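PDB 3B55: succinoglycan biosynthesis protein, which binds calcium and is probably an enzyme related to the erythromycin esterases, with a substrate that is not established. Local coordinates for residues 336-349 against 427-441. The protein carries 1 engineered substitution. Residues are numbered along the deposited sequence; the frame is centred on the assembly and turned at random.
Sequences YVSIGTSVYEGQYN and FDILVQIQKVSPSQV
The ring of Phe427 lies with one face against Gly340, whose CA sits 3.8 Å from the ring centroid and 19° off the normal, a CH-pi contact offset toward the rim. Gly340, having no side chain, lets the ring rest directly on the main chain. At the edge of the same ring, Ser338 OG approaches Phe427 CD1 at 3.2 Å while hydrogen-bonded to the backbone O of Val310. Ser338 O accepts from both Asp428 N and Ile429 N, fixing the start of the pairing. On the face that carries Ile339, Ile429, Thr341 and Val431, the first two lie side by side, with Ile339 CG1 3.8 Å from Ile429 CB. Bonds such as Gly340 N to Ile429 O (2.9 Å) alternate with Val431 N to Gly340 O, the pattern of parallel pairing; strands 336-344 and 429-433 are neighbours in the mixed central sheet, and strand 77-82, which leads toward calcium ligand His85, flanks 336-344 on its other edge. After Ile433 N to Ser342 O the direct bonding lapses, and a water takes over, accepting from Tyr344 N and donating to Ile433 O and Glu345 O, as both chains turn a corner. Pairing resumes with Glu345 N to Gln434 O, but the outer side is looser: exposed Glu345 and Lys435 leave OE1 and NZ 4.4 Å apart, beyond a salt bridge. Across the corner, Val343 CG1 meets Val436 CG1 at 3.7 Å, the two side chains crossing at about a right angle. Asn349, CG anti to its own carbonyl carbon (chi1 -75°), brings ND2 to Ser439, donating to OG at 2.6 Å and to O at 2.9 Å, both near its amide plane.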
loop_
_atom_site.group_PDB
_atom_site.type_symbol
_atom_site.label_atom_id
_atom_site.label_comp_id
_atom_site.label_asym_id
_atom_site.label_seq_id
_atom_site.Cartn_x
_atom_site.Cartn_y
_atom_site.Cartn_z
ATOM N N TYR A 336 11.048 10.380 1.660
ATOM C CA TYR A 336 10.362 9.113 1.431
ATOM C C TYR A 336 11.418 8.023 1.374
ATOM O O TYR A 336 12.359 8.119 0.590
ATOM C CB TYR A 336 9.599 9.131 0.105
ATOM C CG TYR A 336 8.968 7.803 -0.269
ATOM C CD1 TYR A 336 8.092 7.156 0.600
ATOM C CD2 TYR A 336 9.243 7.197 -1.497
ATOM C CE1 TYR A 336 7.503 5.949 0.261
ATOM C CE2 TYR A 336 8.659 5.981 -1.844
ATOM C CZ TYR A 336 7.789 5.364 -0.958
ATOM O OH TYR A 336 7.200 4.166 -1.285
ATOM N N VAL A 337 11.275 7.005 2.215
ATOM C CA VAL A 337 12.204 5.884 2.226
ATOM C C VAL A 337 11.401 4.691 1.744
ATOM O O VAL A 337 10.283 4.464 2.199
ATOM C CB VAL A 337 12.762 5.592 3.638
ATOM C CG1 VAL A 337 13.473 4.248 3.642
ATOM C CG2 VAL A 337 13.736 6.683 4.044
ATOM N N SER A 338 11.962 3.935 0.809
ATOM C CA SER A 338 11.259 2.782 0.261
ATOM C C SER A 338 11.917 1.465 0.635
ATOM O O SER A 338 13.080 1.217 0.310
ATOM C CB SER A 338 11.179 2.908 -1.267
ATOM O OG SER A 338 10.584 1.768 -1.851
ATOM N N ILE A 339 11.161 0.624 1.325
ATOM C CA ILE A 339 11.648 -0.682 1.736
ATOM C C ILE A 339 10.893 -1.756 0.969
ATOM O O ILE A 339 9.664 -1.765 0.954
ATOM C CB ILE A 339 11.425 -0.919 3.238
ATOM C CG1 ILE A 339 12.221 0.106 4.045
ATOM C CG2 ILE A 339 11.850 -2.334 3.607
ATOM C CD1 ILE A 339 11.976 0.050 5.536
ATOM N N GLY A 340 11.626 -2.655 0.322
ATOM C CA GLY A 340 10.973 -3.715 -0.423
ATOM C C GLY A 340 11.361 -5.072 0.124
ATOM O O GLY A 340 12.407 -5.206 0.752
ATOM N N THR A 341 10.511 -6.072 -0.092
ATOM C CA THR A 341 10.800 -7.431 0.368
ATOM C C THR A 341 11.086 -8.285 -0.851
ATOM O O THR A 341 10.615 -7.982 -1.950
ATOM C CB THR A 341 9.617 -8.056 1.154
ATOM O OG1 THR A 341 8.378 -7.778 0.486
ATOM C CG2 THR A 341 9.576 -7.503 2.574
ATOM N N SER A 342 11.873 -9.339 -0.667
ATOM C CA SER A 342 12.204 -10.215 -1.776
ATOM C C SER A 342 12.231 -11.664 -1.309
ATOM O O SER A 342 12.502 -11.955 -0.143
ATOM C CB SER A 342 13.548 -9.811 -2.379
ATOM O OG SER A 342 13.717 -10.387 -3.664
ATOM N N VAL A 343 11.956 -12.573 -2.230
ATOM C CA VAL A 343 11.902 -13.979 -1.891
ATOM C C VAL A 343 12.879 -14.820 -2.697
ATOM O O VAL A 343 13.638 -14.299 -3.513
ATOM C CB VAL A 343 10.478 -14.504 -2.116
ATOM C CG1 VAL A 343 9.517 -13.819 -1.148
ATOM C CG2 VAL A 343 10.053 -14.232 -3.553
ATOM N N TYR A 344 12.841 -16.128 -2.462
ATOM C CA TYR A 344 13.711 -17.067 -3.154
ATOM C C TYR A 344 13.018 -18.410 -3.411
ATOM O O TYR A 344 12.718 -18.753 -4.552
ATOM C CB TYR A 344 14.994 -17.270 -2.344
ATOM C CG TYR A 344 15.972 -18.231 -2.976
ATOM C CD1 TYR A 344 16.336 -18.104 -4.317
ATOM C CD2 TYR A 344 16.528 -19.276 -2.237
ATOM C CE1 TYR A 344 17.224 -18.995 -4.909
ATOM C CE2 TYR A 344 17.422 -20.173 -2.819
ATOM C CZ TYR A 344 17.766 -20.026 -4.154
ATOM O OH TYR A 344 18.648 -20.910 -4.731
ATOM N N GLU A 345 12.755 -19.168 -2.351
ATOM C CA GLU A 345 12.096 -20.458 -2.509
ATOM C C GLU A 345 10.833 -20.537 -1.659
ATOM O O GLU A 345 10.668 -19.779 -0.697
ATOM C CB GLU A 345 13.040 -21.602 -2.119
ATOM C CG GLU A 345 14.318 -21.691 -2.949
ATOM C CD GLU A 345 15.223 -22.843 -2.521
ATOM O OE1 GLU A 345 15.434 -23.011 -1.300
ATOM O OE2 GLU A 345 15.731 -23.569 -3.404
ATOM N N GLY A 346 9.936 -21.451 -2.026
ATOM C CA GLY A 346 8.707 -21.608 -1.270
ATOM C C GLY A 346 7.431 -21.559 -2.087
ATOM O O GLY A 346 7.463 -21.555 -3.318
ATOM N N GLN A 347 6.302 -21.520 -1.384
ATOM C CA GLN A 347 4.994 -21.467 -2.015
ATOM C C GLN A 347 4.196 -20.284 -1.490
ATOM O O GLN A 347 4.425 -19.812 -0.377
ATOM C CB GLN A 347 4.234 -22.768 -1.763
ATOM C CG GLN A 347 5.009 -23.999 -2.198
ATOM C CD GLN A 347 4.237 -25.280 -1.990
ATOM O OE1 GLN A 347 3.334 -25.610 -2.762
ATOM N NE2 GLN A 347 4.578 -26.006 -0.930
ATOM N N TYR A 348 3.251 -19.814 -2.295
ATOM C CA TYR A 348 2.437 -18.673 -1.918
ATOM C C TYR A 348 1.051 -18.777 -2.527
ATOM O O TYR A 348 0.829 -19.565 -3.450
ATOM C CB TYR A 348 3.097 -17.384 -2.407
ATOM C CG TYR A 348 3.462 -17.409 -3.881
ATOM C CD1 TYR A 348 4.642 -18.014 -4.320
ATOM C CD2 TYR A 348 2.614 -16.854 -4.843
ATOM C CE1 TYR A 348 4.970 -18.068 -5.676
ATOM C CE2 TYR A 348 2.934 -16.902 -6.199
ATOM C CZ TYR A 348 4.108 -17.512 -6.605
ATOM O OH TYR A 348 4.413 -17.591 -7.937
ATOM N N ASN A 349 0.118 -17.985 -2.001
ATOM C CA ASN A 349 -1.239 -17.972 -2.521
ATOM C C ASN A 349 -1.286 -17.083 -3.758
ATOM O O ASN A 349 -0.655 -16.018 -3.809
ATOM C CB ASN A 349 -2.231 -17.422 -1.493
ATOM C CG ASN A 349 -2.535 -18.407 -0.384
ATOM O OD1 ASN A 349 -2.788 -19.584 -0.635
ATOM N ND2 ASN A 349 -2.523 -17.926 0.852
ATOM N N PHE A 427 14.495 0.504 -4.661
ATOM C CA PHE A 427 14.453 0.508 -3.202
ATOM C C PHE A 427 15.712 0.990 -2.494
ATOM O O PHE A 427 16.836 0.782 -2.962
ATOM C CB PHE A 427 14.153 -0.896 -2.679
ATOM C CG PHE A 427 12.895 -1.503 -3.224
ATOM C CD1 PHE A 427 11.646 -1.042 -2.814
ATOM C CD2 PHE A 427 12.958 -2.552 -4.140
ATOM C CE1 PHE A 427 10.467 -1.623 -3.308
ATOM C CE2 PHE A 427 11.787 -3.141 -4.641
ATOM C CZ PHE A 427 10.539 -2.674 -4.225
ATOM N N ASP A 428 15.507 1.614 -1.338
ATOM C CA ASP A 428 16.602 2.102 -0.510
ATOM C C ASP A 428 17.009 0.951 0.416
ATOM O O ASP A 428 18.175 0.793 0.757
ATOM C CB ASP A 428 16.146 3.287 0.356
ATOM C CG ASP A 428 15.634 4.459 -0.464
ATOM O OD1 ASP A 428 16.372 4.930 -1.363
ATOM O OD2 ASP A 428 14.495 4.913 -0.208
ATOM N N ILE A 429 16.035 0.138 0.813
ATOM C CA ILE A 429 16.304 -0.970 1.726
ATOM C C ILE A 429 15.626 -2.256 1.281
ATOM O O ILE A 429 14.440 -2.250 0.945
ATOM C CB ILE A 429 15.816 -0.607 3.143
ATOM C CG1 ILE A 429 16.519 0.680 3.598
ATOM C CG2 ILE A 429 16.093 -1.764 4.126
ATOM C CD1 ILE A 429 15.916 1.312 4.839
ATOM N N LEU A 430 16.377 -3.358 1.277
ATOM C CA LEU A 430 15.815 -4.645 0.884
ATOM C C LEU A 430 15.812 -5.669 2.017
ATOM O O LEU A 430 16.804 -5.845 2.722
ATOM C CB LEU A 430 16.570 -5.254 -0.302
ATOM C CG LEU A 430 15.889 -6.560 -0.755
ATOM C CD1 LEU A 430 15.029 -6.303 -1.990
ATOM C CD2 LEU A 430 16.923 -7.624 -1.047
ATOM N N VAL A 431 14.680 -6.342 2.175
ATOM C CA VAL A 431 14.523 -7.374 3.183
ATOM C C VAL A 431 14.312 -8.687 2.444
ATOM O O VAL A 431 13.306 -8.861 1.753
ATOM C CB VAL A 431 13.314 -7.085 4.085
ATOM C CG1 VAL A 431 13.069 -8.259 5.017
ATOM C CG2 VAL A 431 13.561 -5.804 4.870
ATOM N N GLN A 432 15.267 -9.604 2.579
ATOM C CA GLN A 432 15.187 -10.900 1.905
ATOM C C GLN A 432 14.713 -11.998 2.854
ATOM O O GLN A 432 15.189 -12.107 3.981
ATOM C CB GLN A 432 16.567 -11.281 1.340
ATOM C CG GLN A 432 16.618 -12.635 0.631
ATOM C CD GLN A 432 16.028 -12.599 -0.778
ATOM O OE1 GLN A 432 15.816 -13.641 -1.401
ATOM N NE2 GLN A 432 15.783 -11.397 -1.291
ATOM N N ILE A 433 13.762 -12.798 2.386
ATOM C CA ILE A 433 13.217 -13.914 3.154
ATOM C C ILE A 433 13.414 -15.121 2.234
ATOM O O ILE A 433 12.732 -15.265 1.214
ATOM C CB ILE A 433 11.722 -13.680 3.468
ATOM C CG1 ILE A 433 11.565 -12.338 4.170
ATOM C CG2 ILE A 433 11.183 -14.790 4.376
ATOM C CD1 ILE A 433 10.130 -11.964 4.449
ATOM N N GLN A 434 14.366 -15.976 2.594
ATOM C CA GLN A 434 14.715 -17.128 1.772
ATOM C C GLN A 434 13.642 -18.195 1.578
ATOM O O GLN A 434 13.611 -18.846 0.535
ATOM C CB GLN A 434 16.014 -17.745 2.298
ATOM C CG GLN A 434 17.128 -16.711 2.507
ATOM C CD GLN A 434 17.662 -16.117 1.202
ATOM O OE1 GLN A 434 16.901 -15.813 0.286
ATOM N NE2 GLN A 434 18.979 -15.938 1.127
ATOM N N LYS A 435 12.765 -18.396 2.556
ATOM C CA LYS A 435 11.705 -19.382 2.358
ATOM C C LYS A 435 10.352 -18.909 2.871
ATOM O O LYS A 435 10.191 -18.567 4.041
ATOM C CB LYS A 435 12.038 -20.736 3.003
ATOM C CG LYS A 435 11.029 -21.811 2.575
ATOM C CD LYS A 435 11.136 -23.131 3.325
ATOM C CE LYS A 435 12.106 -24.093 2.656
ATOM N NZ LYS A 435 11.916 -24.113 1.182
ATOM N N VAL A 436 9.371 -18.885 1.980
ATOM C CA VAL A 436 8.034 -18.465 2.358
ATOM C C VAL A 436 7.037 -19.606 2.207
ATOM O O VAL A 436 7.310 -20.600 1.528
ATOM C CB VAL A 436 7.544 -17.282 1.495
ATOM C CG1 VAL A 436 8.529 -16.122 1.596
ATOM C CG2 VAL A 436 7.366 -17.731 0.044
ATOM N N SER A 437 5.890 -19.445 2.856
ATOM C CA SER A 437 4.798 -20.403 2.803
ATOM C C SER A 437 3.526 -19.563 2.595
ATOM O O SER A 437 3.535 -18.347 2.795
ATOM C CB SER A 437 4.721 -21.203 4.104
ATOM O OG SER A 437 4.434 -20.363 5.212
ATOM N N PRO A 438 2.414 -20.200 2.195
ATOM C CA PRO A 438 1.141 -19.511 1.952
ATOM C C PRO A 438 0.549 -18.720 3.126
ATOM O O PRO A 438 0.596 -19.155 4.280
ATOM C CB PRO A 438 0.211 -20.649 1.514
ATOM C CG PRO A 438 1.156 -21.676 0.927
ATOM C CD PRO A 438 2.278 -21.646 1.938
ATOM N N SER A 439 -0.008 -17.551 2.821
ATOM C CA SER A 439 -0.646 -16.725 3.839
ATOM C C SER A 439 -1.794 -17.573 4.374
ATOM O O SER A 439 -2.315 -18.432 3.667
ATOM C CB SER A 439 -1.197 -15.447 3.216
ATOM O OG SER A 439 -2.191 -15.748 2.255
ATOM N N GLN A 440 -2.187 -17.343 5.617
ATOM C CA GLN A 440 -3.256 -18.132 6.214
ATOM C C GLN A 440 -4.624 -17.515 5.941
ATOM O O GLN A 440 -5.219 -16.877 6.806
ATOM C CB GLN A 440 -2.992 -18.265 7.713
ATOM C CG GLN A 440 -1.552 -18.665 7.989
ATOM C CD GLN A 440 -1.257 -18.907 9.455
ATOM O OE1 GLN A 440 -0.128 -19.222 9.831
ATOM N NE2 GLN A 440 -2.267 -18.753 10.291
ATOM N N VAL A 441 -5.110 -17.719 4.722
ATOM C CA VAL A 441 -6.394 -17.182 4.289
ATOM C C VAL A 441 -7.580 -17.836 4.986
ATOM O O VAL A 441 -7.660 -19.060 5.084
ATOM C CB VAL A 441 -6.575 -17.346 2.766
ATOM C CG1 VAL A 441 -5.495 -16.583 2.031
ATOM C CG2 VAL A 441 -6.508 -18.820 2.395
HETATM O O HOH W 1 11.268 -17.045 -0.252
HETATM O O HOH W 2 15.269 -21.017 1.109
#